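Local coordinates for protein TRAP dicarboxylate transporter-DctP subunit (Rhodobacter sphaeroides, PDB 4PE3) that probably captures a small organic solute in the periplasm and delivers it to the membrane subunits of a TRAP transporter, at residues H50-K55 with E265-F270; V75-T80 with T96-G101; H92-S97 with L242-M247; P104-I109 with N136-P141; V149-L154 with H238-V243. All blocks are in the same frame, centred on the assembly; numbering follows the deposited sequence.

Interaction 1: H50-K55 with E265-F270; sequences HVFADK and EAQKIF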
# COMPACT_ATOMS: atom_id res chain seq x y z
N HIS A 50 -14.29 3.37 9.42
CA HIS A 50 -15.17 3.64 10.56
C HIS A 50 -14.64 2.91 11.82
O HIS A 50 -14.92 3.34 12.94
CB HIS A 50 -16.59 3.14 10.36
CG HIS A 50 -17.43 3.91 9.38
ND1 HIS A 50 -17.67 5.27 9.46
CD2 HIS A 50 -18.18 3.46 8.36
CE1 HIS A 50 -18.52 5.61 8.50
NE2 HIS A 50 -18.83 4.53 7.81
N VAL A 51 -13.96 1.79 11.64
CA VAL A 51 -13.42 1.05 12.79
C VAL A 51 -12.47 1.92 13.61
O VAL A 51 -12.50 1.87 14.83
CB VAL A 51 -12.76 -0.28 12.36
CG1 VAL A 51 -12.13 -1.00 13.54
CG2 VAL A 51 -13.79 -1.16 11.68
N PHE A 52 -11.67 2.73 12.94
CA PHE A 52 -10.77 3.63 13.67
C PHE A 52 -11.57 4.59 14.52
O PHE A 52 -11.34 4.69 15.74
CB PHE A 52 -9.87 4.39 12.71
CG PHE A 52 -9.02 5.44 13.37
CD1 PHE A 52 -8.12 5.11 14.38
CD2 PHE A 52 -9.11 6.76 12.96
CE1 PHE A 52 -7.33 6.09 14.98
CE2 PHE A 52 -8.31 7.74 13.56
CZ PHE A 52 -7.43 7.41 14.55
N ALA A 53 -12.51 5.28 13.91
CA ALA A 53 -13.31 6.22 14.66
C ALA A 53 -14.06 5.54 15.81
O ALA A 53 -14.07 6.03 16.94
CB ALA A 53 -14.30 6.94 13.74
N ASP A 54 -14.68 4.40 15.54
CA ASP A 54 -15.48 3.70 16.54
C ASP A 54 -14.65 3.21 17.72
O ASP A 54 -15.09 3.26 18.88
CB ASP A 54 -16.25 2.53 15.90
CG ASP A 54 -17.37 3.01 14.98
OD1 ASP A 54 -17.81 4.17 15.13
OD2 ASP A 54 -17.82 2.23 14.11
N LYS A 55 -13.44 2.74 17.44
CA LYS A 55 -12.59 2.20 18.49
C LYS A 55 -11.96 3.31 19.32
O LYS A 55 -11.69 3.12 20.50
CB LYS A 55 -11.52 1.27 17.91
CG LYS A 55 -12.09 -0.03 17.36
CD LYS A 55 -12.82 -0.81 18.45
CE LYS A 55 -13.56 -2.01 17.89
NZ LYS A 55 -14.28 -2.72 18.98
N GLU A 265 -3.88 2.40 19.81
CA GLU A 265 -4.50 1.09 19.91
C GLU A 265 -5.68 0.98 18.94
O GLU A 265 -5.81 -0.03 18.23
CB GLU A 265 -4.97 0.84 21.34
CG GLU A 265 -5.46 -0.57 21.62
CD GLU A 265 -5.88 -0.78 23.06
OE1 GLU A 265 -6.46 -1.85 23.35
OE2 GLU A 265 -5.62 0.11 23.92
N ALA A 266 -6.52 2.01 18.90
CA ALA A 266 -7.65 2.04 17.98
C ALA A 266 -7.19 1.90 16.54
O ALA A 266 -7.79 1.19 15.73
CB ALA A 266 -8.46 3.34 18.15
N GLN A 267 -6.11 2.60 16.21
CA GLN A 267 -5.54 2.55 14.86
C GLN A 267 -5.09 1.15 14.53
O GLN A 267 -5.30 0.68 13.40
CB GLN A 267 -4.38 3.56 14.74
CG GLN A 267 -3.98 3.85 13.29
CD GLN A 267 -3.18 2.73 12.67
OE1 GLN A 267 -2.40 2.05 13.33
NE2 GLN A 267 -3.38 2.51 11.38
N LYS A 268 -4.43 0.49 15.48
CA LYS A 268 -3.95 -0.88 15.29
C LYS A 268 -5.13 -1.82 15.05
O LYS A 268 -5.06 -2.73 14.22
CB LYS A 268 -3.16 -1.33 16.52
CG LYS A 268 -2.56 -2.71 16.42
CD LYS A 268 -1.49 -2.77 15.35
CE LYS A 268 -0.87 -4.15 15.28
NZ LYS A 268 0.13 -4.22 14.19
N ILE A 269 -6.22 -1.60 15.77
CA ILE A 269 -7.41 -2.43 15.59
C ILE A 269 -7.99 -2.22 14.19
O ILE A 269 -8.33 -3.18 13.50
CB ILE A 269 -8.47 -2.15 16.66
CG1 ILE A 269 -7.98 -2.64 18.02
CG2 ILE A 269 -9.79 -2.84 16.31
CD1 ILE A 269 -8.79 -2.06 19.18
N PHE A 270 -8.10 -0.97 13.76
CA PHE A 270 -8.54 -0.67 12.40
C PHE A 270 -7.62 -1.37 11.38
O PHE A 270 -8.10 -2.04 10.46
CB PHE A 270 -8.58 0.86 12.18
CG PHE A 270 -8.36 1.28 10.75
CD1 PHE A 270 -9.22 0.89 9.74
CD2 PHE A 270 -7.29 2.08 10.43
CE1 PHE A 270 -9.01 1.28 8.45
CE2 PHE A 270 -7.06 2.48 9.12
CZ PHE A 270 -7.91 2.07 8.13
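With CG anti to the backbone N in Phe52 (chi1 174°) and roughly so in Phe270, the two rings swing off from neighbouring CB atoms, which the facing helix backbones set 3.8 Å apart. The Phe52 ring then runs along the backbone of the facing helix. Ala266 C and Gln267 N both lie at its edge, in the ring plane, while CD1 lies 3.7 Å from Gln267 CA. The ring and the Gln267 amide are turned 55° against each other; the amide points off to the carbonyl O of Val149, which takes a hydrogen bond from NE2. The contact joins helix 44-59 to the long helix 257-291, roughly antiparallel, with the axes of the two short segments 8.0 Å apart at 148°. Both helices pack against the same side of the five-stranded sheet, where Phe52, Gln267 and Phe270 all touch Val245. Near Lys55 the small Ala266 is consistent with the close approach, its CB lying 3.7 Å from Lys55 CB. Lys55 bends at chi2, and its CG passes 3.8 Å from Ile269 CG2, crossing that side chain at about a right angle before NZ turns to a salt bridge with Glu58. Val51 CG1 fits between Ile269 and Phe270, 3.8 Å from Phe270 CA.

Interaction 2: V75-T80 with T96-G101; sequences VDYKET and TSYFAG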
# COMPACT_ATOMS: atom_id res chain seq x y z
N VAL A 75 -11.04 19.64 1.95
CA VAL A 75 -9.99 20.11 1.07
C VAL A 75 -9.58 19.05 0.06
O VAL A 75 -9.94 17.89 0.18
CB VAL A 75 -8.72 20.50 1.85
CG1 VAL A 75 -8.94 21.81 2.58
CG2 VAL A 75 -8.32 19.37 2.80
N ASP A 76 -8.82 19.49 -0.94
CA ASP A 76 -8.27 18.60 -1.96
C ASP A 76 -7.44 17.49 -1.30
O ASP A 76 -6.76 17.74 -0.31
CB ASP A 76 -7.40 19.44 -2.90
CG ASP A 76 -6.86 18.64 -4.05
OD1 ASP A 76 -5.73 18.10 -3.93
OD2 ASP A 76 -7.55 18.57 -5.08
N TYR A 77 -7.48 16.28 -1.86
CA TYR A 77 -6.75 15.14 -1.29
C TYR A 77 -5.22 15.31 -1.15
O TYR A 77 -4.60 14.66 -0.32
CB TYR A 77 -7.08 13.86 -2.07
CG TYR A 77 -6.43 13.77 -3.44
CD1 TYR A 77 -6.93 14.48 -4.52
CD2 TYR A 77 -5.32 12.97 -3.64
CE1 TYR A 77 -6.34 14.40 -5.76
CE2 TYR A 77 -4.72 12.88 -4.88
CZ TYR A 77 -5.23 13.60 -5.93
OH TYR A 77 -4.63 13.51 -7.17
N LYS A 78 -4.61 16.18 -1.96
CA LYS A 78 -3.18 16.41 -1.88
C LYS A 78 -2.84 17.49 -0.86
O LYS A 78 -1.67 17.70 -0.55
CB LYS A 78 -2.61 16.80 -3.24
CG LYS A 78 -2.58 15.66 -4.24
CD LYS A 78 -1.37 15.76 -5.13
CE LYS A 78 -1.30 14.61 -6.12
NZ LYS A 78 -0.45 14.98 -7.29
N GLU A 79 -3.85 18.16 -0.32
CA GLU A 79 -3.61 19.30 0.56
C GLU A 79 -4.04 19.03 1.98
O GLU A 79 -4.10 19.94 2.80
CB GLU A 79 -4.33 20.54 0.02
CG GLU A 79 -3.89 20.96 -1.37
CD GLU A 79 -2.38 20.86 -1.58
OE1 GLU A 79 -1.62 21.35 -0.72
OE2 GLU A 79 -1.96 20.30 -2.62
N THR A 80 -4.34 17.77 2.30
CA THR A 80 -4.71 17.47 3.67
C THR A 80 -3.60 17.83 4.68
O THR A 80 -3.93 18.28 5.77
CB THR A 80 -5.22 16.04 3.87
OG1 THR A 80 -4.32 15.10 3.28
CG2 THR A 80 -6.60 15.86 3.24
N THR A 96 -0.07 7.83 1.13
CA THR A 96 1.16 8.60 1.30
C THR A 96 1.86 8.90 -0.04
O THR A 96 2.57 9.89 -0.17
CB THR A 96 2.11 7.86 2.28
OG1 THR A 96 1.43 7.71 3.53
CG2 THR A 96 3.44 8.59 2.48
N SER A 97 1.58 8.08 -1.05
CA SER A 97 2.16 8.33 -2.36
C SER A 97 1.68 9.64 -2.98
O SER A 97 2.35 10.17 -3.87
CB SER A 97 1.87 7.17 -3.31
OG SER A 97 0.54 7.22 -3.76
N TYR A 98 0.56 10.17 -2.50
CA TYR A 98 0.06 11.44 -2.99
C TYR A 98 1.05 12.58 -2.80
O TYR A 98 0.96 13.62 -3.46
CB TYR A 98 -1.23 11.81 -2.26
CG TYR A 98 -2.45 10.98 -2.61
CD1 TYR A 98 -2.54 10.26 -3.80
CD2 TYR A 98 -3.52 10.94 -1.74
CE1 TYR A 98 -3.68 9.52 -4.10
CE2 TYR A 98 -4.66 10.21 -2.04
CZ TYR A 98 -4.72 9.50 -3.21
OH TYR A 98 -5.86 8.78 -3.50
N PHE A 99 2.03 12.38 -1.93
CA PHE A 99 2.92 13.47 -1.56
C PHE A 99 4.32 13.32 -2.15
O PHE A 99 5.25 14.01 -1.73
CB PHE A 99 2.92 13.60 -0.03
CG PHE A 99 1.53 13.64 0.55
CD1 PHE A 99 0.66 14.67 0.22
CD2 PHE A 99 1.08 12.65 1.41
CE1 PHE A 99 -0.63 14.70 0.72
CE2 PHE A 99 -0.22 12.68 1.91
CZ PHE A 99 -1.07 13.72 1.57
N ALA A 100 4.45 12.42 -3.13
CA ALA A 100 5.74 12.21 -3.78
C ALA A 100 6.32 13.47 -4.40
O ALA A 100 7.54 13.60 -4.54
CB ALA A 100 5.61 11.12 -4.84
N GLY A 101 5.47 14.42 -4.76
CA GLY A 101 5.92 15.71 -5.25
C GLY A 101 6.70 16.52 -4.23
O GLY A 101 7.57 17.32 -4.59
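Tyr77 points the edge of its ring at the face of Tyr98 in a T-shaped (edge-to-face) stack, with centroids 4.5 Å apart and planes at 74°. This is the tight part of the contact: Tyr77 CD2 stands over the centre of the Tyr98 ring, 3.3 Å from Tyr98 CE2. Close by, the edge of Phe99 faces the other loop's backbone, with Phe99 CE1 3.4 Å from Lys78 O, and Tyr98 CB lies over one face of the Phe99 ring. Replacing Tyr98 by an alanine would probably leave the edge of Tyr77 without its aromatic platform and its ring freer to turn. The outer side is looser. Lys78 is solvent-exposed and touches chiefly through its methylenes, CD lying 3.6 Å from Tyr98 O. Asp76 shapes its own loop, its OD1 accepting from Lys78 N at 3.0 Å in an Asx turn within a type I turn that ends at Glu79, the N-cap residue of the next helix. The two loops follow parallel strands 65-69 and 91-95, which helix 80-86 links in a beta-alpha-beta crossover past strand 32-37; such loops at the C-terminal strand ends commonly border the ligand cleft in periplasmic binding proteins.

Interaction 3: H92-S97 with L242-M247; sequences HITDTS and LVEVSM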
# COMPACT_ATOMS: atom_id res chain seq x y z
N HIS A 92 -5.81 12.90 8.78
CA HIS A 92 -6.20 12.22 7.54
C HIS A 92 -5.91 10.74 7.59
O HIS A 92 -5.10 10.27 8.42
CB HIS A 92 -5.58 12.87 6.29
CG HIS A 92 -4.08 12.85 6.22
ND1 HIS A 92 -3.39 13.70 5.39
CD2 HIS A 92 -3.15 12.04 6.78
CE1 HIS A 92 -2.09 13.46 5.48
NE2 HIS A 92 -1.92 12.47 6.33
N ILE A 93 -6.60 10.01 6.73
CA ILE A 93 -6.31 8.61 6.46
C ILE A 93 -6.13 8.60 4.96
O ILE A 93 -7.12 8.69 4.22
CB ILE A 93 -7.45 7.67 6.90
CG1 ILE A 93 -7.78 7.85 8.38
CG2 ILE A 93 -7.04 6.23 6.60
CD1 ILE A 93 -8.90 6.97 8.90
N THR A 94 -4.89 8.53 4.48
CA THR A 94 -4.65 8.81 3.07
C THR A 94 -3.44 8.08 2.49
O THR A 94 -2.63 7.51 3.21
CB THR A 94 -4.51 10.33 2.85
OG1 THR A 94 -4.65 10.62 1.45
CG2 THR A 94 -3.16 10.84 3.35
N ASP A 95 -3.36 8.12 1.17
CA ASP A 95 -2.33 7.44 0.41
C ASP A 95 -1.10 8.30 0.44
O ASP A 95 -1.06 9.38 -0.15
CB ASP A 95 -2.84 7.31 -1.03
CG ASP A 95 -1.97 6.46 -1.92
OD1 ASP A 95 -0.73 6.50 -1.81
OD2 ASP A 95 -2.56 5.74 -2.76
N THR A 96 -0.07 7.83 1.13
CA THR A 96 1.16 8.60 1.30
C THR A 96 1.86 8.90 -0.04
O THR A 96 2.57 9.89 -0.17
CB THR A 96 2.11 7.86 2.28
OG1 THR A 96 1.43 7.71 3.53
CG2 THR A 96 3.44 8.59 2.48
N SER A 97 1.58 8.08 -1.05
CA SER A 97 2.16 8.33 -2.36
C SER A 97 1.68 9.64 -2.98
O SER A 97 2.35 10.17 -3.87
CB SER A 97 1.87 7.17 -3.31
OG SER A 97 0.54 7.22 -3.76
N LEU A 242 0.90 2.04 1.06
CA LEU A 242 0.85 2.49 2.46
C LEU A 242 -0.19 3.58 2.61
O LEU A 242 -0.13 4.59 1.92
CB LEU A 242 2.23 3.01 2.88
CG LEU A 242 2.52 3.26 4.35
CD1 LEU A 242 4.01 3.33 4.64
CD2 LEU A 242 1.88 4.56 4.77
N VAL A 243 -1.14 3.34 3.50
CA VAL A 243 -2.11 4.37 3.90
C VAL A 243 -1.76 4.81 5.31
O VAL A 243 -1.60 3.99 6.22
CB VAL A 243 -3.55 3.83 3.80
CG1 VAL A 243 -4.50 4.67 4.59
CG2 VAL A 243 -3.94 3.78 2.36
N GLU A 244 -1.50 6.10 5.46
CA GLU A 244 -1.13 6.64 6.76
C GLU A 244 -2.35 7.16 7.51
O GLU A 244 -3.29 7.69 6.88
CB GLU A 244 -0.13 7.79 6.62
CG GLU A 244 -0.66 9.02 5.88
CD GLU A 244 0.37 10.12 5.78
OE1 GLU A 244 1.10 10.17 4.76
OE2 GLU A 244 0.47 10.96 6.72
N VAL A 245 -2.34 6.98 8.83
CA VAL A 245 -3.28 7.64 9.74
C VAL A 245 -2.41 8.60 10.54
O VAL A 245 -1.52 8.18 11.28
CB VAL A 245 -3.96 6.63 10.70
CG1 VAL A 245 -4.90 7.32 11.64
CG2 VAL A 245 -4.72 5.57 9.90
N SER A 246 -2.66 9.89 10.34
CA SER A 246 -1.83 10.95 10.90
C SER A 246 -2.71 12.12 11.33
O SER A 246 -3.82 12.29 10.80
CB SER A 246 -0.85 11.45 9.86
OG SER A 246 -0.07 10.37 9.36
N MSE A 247 -2.22 12.95 12.25
CA MSE A 247 -3.03 14.05 12.75
C MSE A 247 -2.17 15.23 13.11
O MSE A 247 -0.92 15.16 13.11
CB MSE A 247 -3.88 13.61 13.94
CG MSE A 247 -3.16 13.49 15.27
SE MSE A 247 -4.43 13.24 16.74
CE MSE A 247 -5.14 15.04 16.73
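His92, Thr96 and Ser246 direct three hydrogen bonds onto the buried carboxylate of Glu244. OE2 accepts two of them, from His92 NE2 at 2.9 Å and from Ser246 OG at 2.8 Å, and the donors arrive from opposite faces of the carboxylate plane. The imidazole and carboxylate planes are almost perpendicular; NE2 meets OE2 from well out of the carboxylate plane, although OE2 lies close to the plane of the ring. OE1 takes the hydroxyl of Thr96 on its anti side, with OG1 2.8 Å away. Three donors thus hold the carboxylate against rotation and are likely to offset the cost of burying its charge. His92 is fixed in turn, ND1 being hydrogen-bonded to Thr80 OG1 and one ring face carrying Thr94 CG2 over its centre. Chi1 near +63° in His92 and +64° in Glu244 brings both side chains round to meet. The backbones are paired as antiparallel strands. His92 and Ser246 exchange bonds in both directions, as do Thr94 and Glu244, whose N reaches Thr94 O at 2.9 Å; beyond them Thr96 N reaches Leu242 O only weakly. On the opposite face Ile93, Val243 and Val245 pack together, Ile93 CG2 lying 3.6 Å from Val243 CG1 and 4.1 Å from Val245 CG2. Strands 91-95 and 243-248 occupy the middle of the sheet, with 32-37 beyond the first and 144-150 beyond the second; helix 44-59 packs on the Ile93 and Val245 face, and helix 131-139 on the Glu244 and Ser246 face.

Interaction 4: P104-I109 with N136-P141; sequences PAFGLI and NELINP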
# COMPACT_ATOMS: atom_id res chain seq x y z
N PRO A 104 10.82 12.74 -3.09
CA PRO A 104 10.67 11.38 -3.63
C PRO A 104 10.63 10.30 -2.56
O PRO A 104 10.17 9.18 -2.82
CB PRO A 104 11.90 11.19 -4.53
CG PRO A 104 12.61 12.52 -4.58
CD PRO A 104 12.06 13.41 -3.52
N ALA A 105 11.10 10.59 -1.35
CA ALA A 105 11.02 9.64 -0.25
C ALA A 105 9.59 9.18 -0.01
O ALA A 105 9.35 8.06 0.42
CB ALA A 105 11.59 10.25 1.02
N PHE A 106 8.64 10.09 -0.21
CA PHE A 106 7.24 9.75 0.03
C PHE A 106 6.79 8.63 -0.89
O PHE A 106 6.09 7.71 -0.45
CB PHE A 106 6.34 10.99 -0.14
CG PHE A 106 6.39 11.95 1.03
CD1 PHE A 106 5.76 11.65 2.22
CD2 PHE A 106 7.08 13.16 0.93
CE1 PHE A 106 5.81 12.52 3.30
CE2 PHE A 106 7.12 14.03 1.99
CZ PHE A 106 6.47 13.71 3.18
N GLY A 107 7.17 8.71 -2.17
CA GLY A 107 6.80 7.69 -3.14
C GLY A 107 7.44 6.36 -2.80
O GLY A 107 6.81 5.29 -2.90
N LEU A 108 8.71 6.42 -2.42
CA LEU A 108 9.45 5.20 -2.14
C LEU A 108 8.95 4.47 -0.89
O LEU A 108 8.71 3.26 -0.92
CB LEU A 108 10.96 5.48 -2.04
CG LEU A 108 11.81 4.25 -1.74
CD1 LEU A 108 11.71 3.23 -2.88
CD2 LEU A 108 13.27 4.63 -1.48
N ILE A 109 8.74 5.18 0.21
CA ILE A 109 8.25 4.52 1.41
C ILE A 109 6.79 4.06 1.23
O ILE A 109 6.37 3.05 1.81
CB ILE A 109 8.36 5.42 2.67
CG1 ILE A 109 8.28 4.56 3.91
CG2 ILE A 109 7.29 6.55 2.67
CD1 ILE A 109 8.58 5.33 5.19
N ASN A 136 7.52 9.93 10.72
CA ASN A 136 7.55 11.14 11.51
C ASN A 136 8.65 12.12 11.09
O ASN A 136 8.43 13.32 11.14
CB ASN A 136 7.62 10.82 13.00
CG ASN A 136 6.24 10.45 13.54
OD1 ASN A 136 5.28 11.23 13.39
ND2 ASN A 136 6.13 9.28 14.14
N GLU A 137 9.80 11.62 10.65
CA GLU A 137 10.82 12.51 10.13
C GLU A 137 10.32 13.19 8.88
O GLU A 137 10.66 14.34 8.61
CB GLU A 137 12.12 11.75 9.80
CG GLU A 137 13.26 12.72 9.46
CD GLU A 137 14.61 12.04 9.24
OE1 GLU A 137 14.70 10.82 9.42
OE2 GLU A 137 15.57 12.76 8.88
N LEU A 138 9.48 12.49 8.11
CA LEU A 138 8.94 13.05 6.89
C LEU A 138 7.83 14.05 7.15
O LEU A 138 7.73 15.05 6.46
CB LEU A 138 8.42 11.94 5.97
CG LEU A 138 9.50 11.17 5.22
CD1 LEU A 138 8.92 9.96 4.52
CD2 LEU A 138 10.18 12.08 4.22
N ILE A 139 6.98 13.77 8.13
CA ILE A 139 5.77 14.58 8.26
C ILE A 139 5.70 15.51 9.46
O ILE A 139 4.91 16.45 9.44
CB ILE A 139 4.46 13.75 8.12
CG1 ILE A 139 4.14 12.90 9.36
CG2 ILE A 139 4.55 12.85 6.89
CD1 ILE A 139 2.81 12.16 9.29
N ASN A 140 6.56 15.34 10.47
CA ASN A 140 6.68 16.34 11.53
C ASN A 140 7.01 17.71 10.94
O ASN A 140 6.49 18.73 11.41
CB ASN A 140 7.72 15.97 12.58
CG ASN A 140 7.34 14.78 13.46
OD1 ASN A 140 8.19 14.28 14.20
ND2 ASN A 140 6.10 14.31 13.38
N PRO A 141 7.86 17.78 9.91
CA PRO A 141 8.15 19.09 9.32
C PRO A 141 6.94 19.78 8.68
O PRO A 141 7.00 20.98 8.38
CB PRO A 141 9.21 18.77 8.26
CG PRO A 141 9.92 17.57 8.80
CD PRO A 141 8.80 16.75 9.41
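Leu138 projects from its helix toward Ala105, Phe106 and Ile109, and it is the centre of this buried, largely apolar contact. Its two methyls part between neighbours: CD2 lies 3.9 Å from Ala105 CB and over one face of the Phe106 ring, offset toward the rim, whereas CD1 is 4.2 Å from Ile109 CG2. Nearer the backbone, Leu138 CB comes within 3.8 Å of Phe106 CE1. The Phe106 and Leu138 side chains run alongside each other, pointing opposite ways, and the ring extends far enough for its CZ to reach 3.8 Å from Leu138 O. The edge of the same ring is met, in its plane, by Ile139 CG2, 3.8 Å from CE1. A chi1 of 75° in Ile139 sets CG2 anti to the carbonyl carbon, against this edge, while CD1 runs toward Ser246 and Glu244. Behind the first shell, the turn carrying Leu138 and Ile139 is held by the backbone bond from Asn140 N to Asn136 O, and by two asparagines that reach strand 144-150: Asn136 OD1 is hydrogen-bonded to Phe146 N, and Asn140 ND2 to Leu144 O. Helices 104-110 and 131-139 are thus joined beside the five-stranded sheet, which Ile139 touches through Leu144 and Phe146; Phe106 also packs on Thr96 and Phe99 in the loop after strand 91-95, while Met325 of helix 324-339 packs on both Ala105 and Leu138.

Interaction 5: V149-L154 with H238-V243; sequences VSTPGL and HSLPLV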
# COMPACT_ATOMS: atom_id res chain seq x y z
N VAL A 149 -0.07 2.78 10.45
CA VAL A 149 -0.16 2.43 9.05
C VAL A 149 -1.34 1.50 8.80
O VAL A 149 -1.79 0.75 9.68
CB VAL A 149 1.19 1.78 8.57
CG1 VAL A 149 1.32 0.35 9.09
CG2 VAL A 149 1.28 1.82 7.09
N SER A 150 -1.86 1.56 7.58
CA SER A 150 -2.83 0.59 7.10
C SER A 150 -2.56 0.37 5.64
O SER A 150 -1.61 0.91 5.10
CB SER A 150 -4.23 1.14 7.33
OG SER A 150 -4.37 2.44 6.78
N THR A 151 -3.38 -0.45 4.98
CA THR A 151 -3.24 -0.65 3.55
C THR A 151 -4.57 -1.06 2.90
O THR A 151 -5.36 -1.76 3.50
CB THR A 151 -2.15 -1.71 3.27
OG1 THR A 151 -2.01 -1.92 1.86
CG2 THR A 151 -2.53 -3.01 3.92
N PRO A 152 -4.78 -0.67 1.64
CA PRO A 152 -5.90 -1.25 0.89
C PRO A 152 -5.56 -2.63 0.31
O PRO A 152 -6.39 -3.22 -0.39
CB PRO A 152 -6.10 -0.25 -0.25
CG PRO A 152 -4.72 0.32 -0.47
CD PRO A 152 -4.12 0.42 0.90
N GLY A 153 -4.35 -3.13 0.57
CA GLY A 153 -4.04 -4.52 0.27
C GLY A 153 -2.84 -4.75 -0.63
O GLY A 153 -2.50 -3.91 -1.46
N LEU A 154 -2.20 -5.89 -0.44
CA LEU A 154 -1.20 -6.38 -1.39
C LEU A 154 -1.94 -6.80 -2.65
O LEU A 154 -2.89 -7.61 -2.58
CB LEU A 154 -0.46 -7.55 -0.79
CG LEU A 154 0.51 -8.29 -1.72
CD1 LEU A 154 1.60 -7.37 -2.25
CD2 LEU A 154 1.08 -9.50 -0.98
N HIS A 238 4.53 -7.23 -5.92
CA HIS A 238 5.03 -5.93 -6.34
C HIS A 238 4.38 -4.66 -5.82
O HIS A 238 5.05 -3.64 -5.80
CB HIS A 238 5.16 -5.86 -7.85
CG HIS A 238 3.93 -5.37 -8.53
ND1 HIS A 238 2.83 -6.16 -8.76
CD2 HIS A 238 3.62 -4.13 -8.99
CE1 HIS A 238 1.88 -5.43 -9.33
NE2 HIS A 238 2.34 -4.20 -9.49
N SER A 239 3.10 -4.67 -5.42
CA SER A 239 2.43 -3.43 -5.06
C SER A 239 1.62 -3.58 -3.78
O SER A 239 0.68 -4.38 -3.71
CB SER A 239 1.51 -2.98 -6.18
OG SER A 239 0.90 -1.76 -5.77
N LEU A 240 1.98 -2.81 -2.75
CA LEU A 240 1.32 -2.87 -1.46
C LEU A 240 1.31 -1.44 -0.92
O LEU A 240 2.23 -1.03 -0.20
CB LEU A 240 2.07 -3.83 -0.53
CG LEU A 240 1.30 -4.37 0.68
CD1 LEU A 240 2.04 -5.57 1.30
CD2 LEU A 240 1.10 -3.29 1.70
N PRO A 241 0.29 -0.65 -1.27
CA PRO A 241 0.30 0.77 -0.91
C PRO A 241 0.16 1.05 0.59
O PRO A 241 -0.60 0.39 1.29
CB PRO A 241 -0.89 1.35 -1.67
CG PRO A 241 -1.19 0.36 -2.75
CD PRO A 241 -0.79 -0.97 -2.23
N LEU A 242 0.90 2.04 1.06
CA LEU A 242 0.85 2.49 2.46
C LEU A 242 -0.19 3.58 2.61
O LEU A 242 -0.13 4.59 1.92
CB LEU A 242 2.23 3.01 2.88
CG LEU A 242 2.52 3.26 4.35
CD1 LEU A 242 4.01 3.33 4.64
CD2 LEU A 242 1.88 4.56 4.77
N VAL A 243 -1.14 3.34 3.50
CA VAL A 243 -2.11 4.37 3.90
C VAL A 243 -1.76 4.81 5.31
O VAL A 243 -1.60 3.99 6.22
CB VAL A 243 -3.55 3.83 3.80
CG1 VAL A 243 -4.50 4.67 4.59
CG2 VAL A 243 -3.94 3.78 2.36
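Thr151 OG1 and the carbonyl O of Pro241 form a 2.8 Å hydrogen bond, in the carbonyl plane, where one stretch leaves the five-stranded sheet and the other enters it, running antiparallel. The same OG1 accepts from Gly153 N at 2.9 Å, closing an ST turn. The first stretch runs on toward strand 157-159 of the four-stranded sheet and the second returns toward strand 243-248, consistent with paired interdomain connections of the periplasmic binding protein fold. Leu240 can be followed outward along its length. CB approaches Leu154 CD1, and a chi1 of -160° sets CG anti to the backbone N, 3.8 Å from Leu154 CA. Of the methyls, CD1 is 3.8 Å from Leu154 CB, and CD2 reaches back to within 3.4 Å of Thr151 OG1. A valine in place of Thr151 would probably leave Pro241 O and Gly153 N without their shared hydroxyl and free the turn to shift. At the sheet end, Ser150 and Val243 pair through both backbone bonds: Ser150 N meets Val243 O in the carbonyl plane, whereas Val243 N sits above the plane of the Ser150 carbonyl. Pro152 CD rests 3.7 Å from Val243 CG2, and Gly153 has a positive phi of 124°, where a side chain would jam against the preceding carbonyl O. At the far end, Leu154 CD1 lies 3.5 Å from Ser239 O.

Overall arrangement
The five-stranded sheet ties the contacts together. Interaction 3 lies at its middle and interaction 5 continues from it, sharing Leu242 and Val243. Interaction 1 packs on one face, with Phe52 CD2 4.1 Å from Ile93 CD1, and interaction 4 on the other; their centres are about 23 Å apart. Interaction 4 also meets interaction 5, where Ile109 O is 3.7 Å from Leu242 CD1. Interaction 2 joins the second side, Phe99 CE2 lying 3.8 Å from Thr94 CG2. Bound acetate, probably from the crystallisation liquor though it may mark a pocket, comes within about 3 Å of the side chains of Phe99, Glu244 and Ile139. Interaction 5, nearest the chain centre, has the Ser239 side chain about 4 Å from a zinc ion.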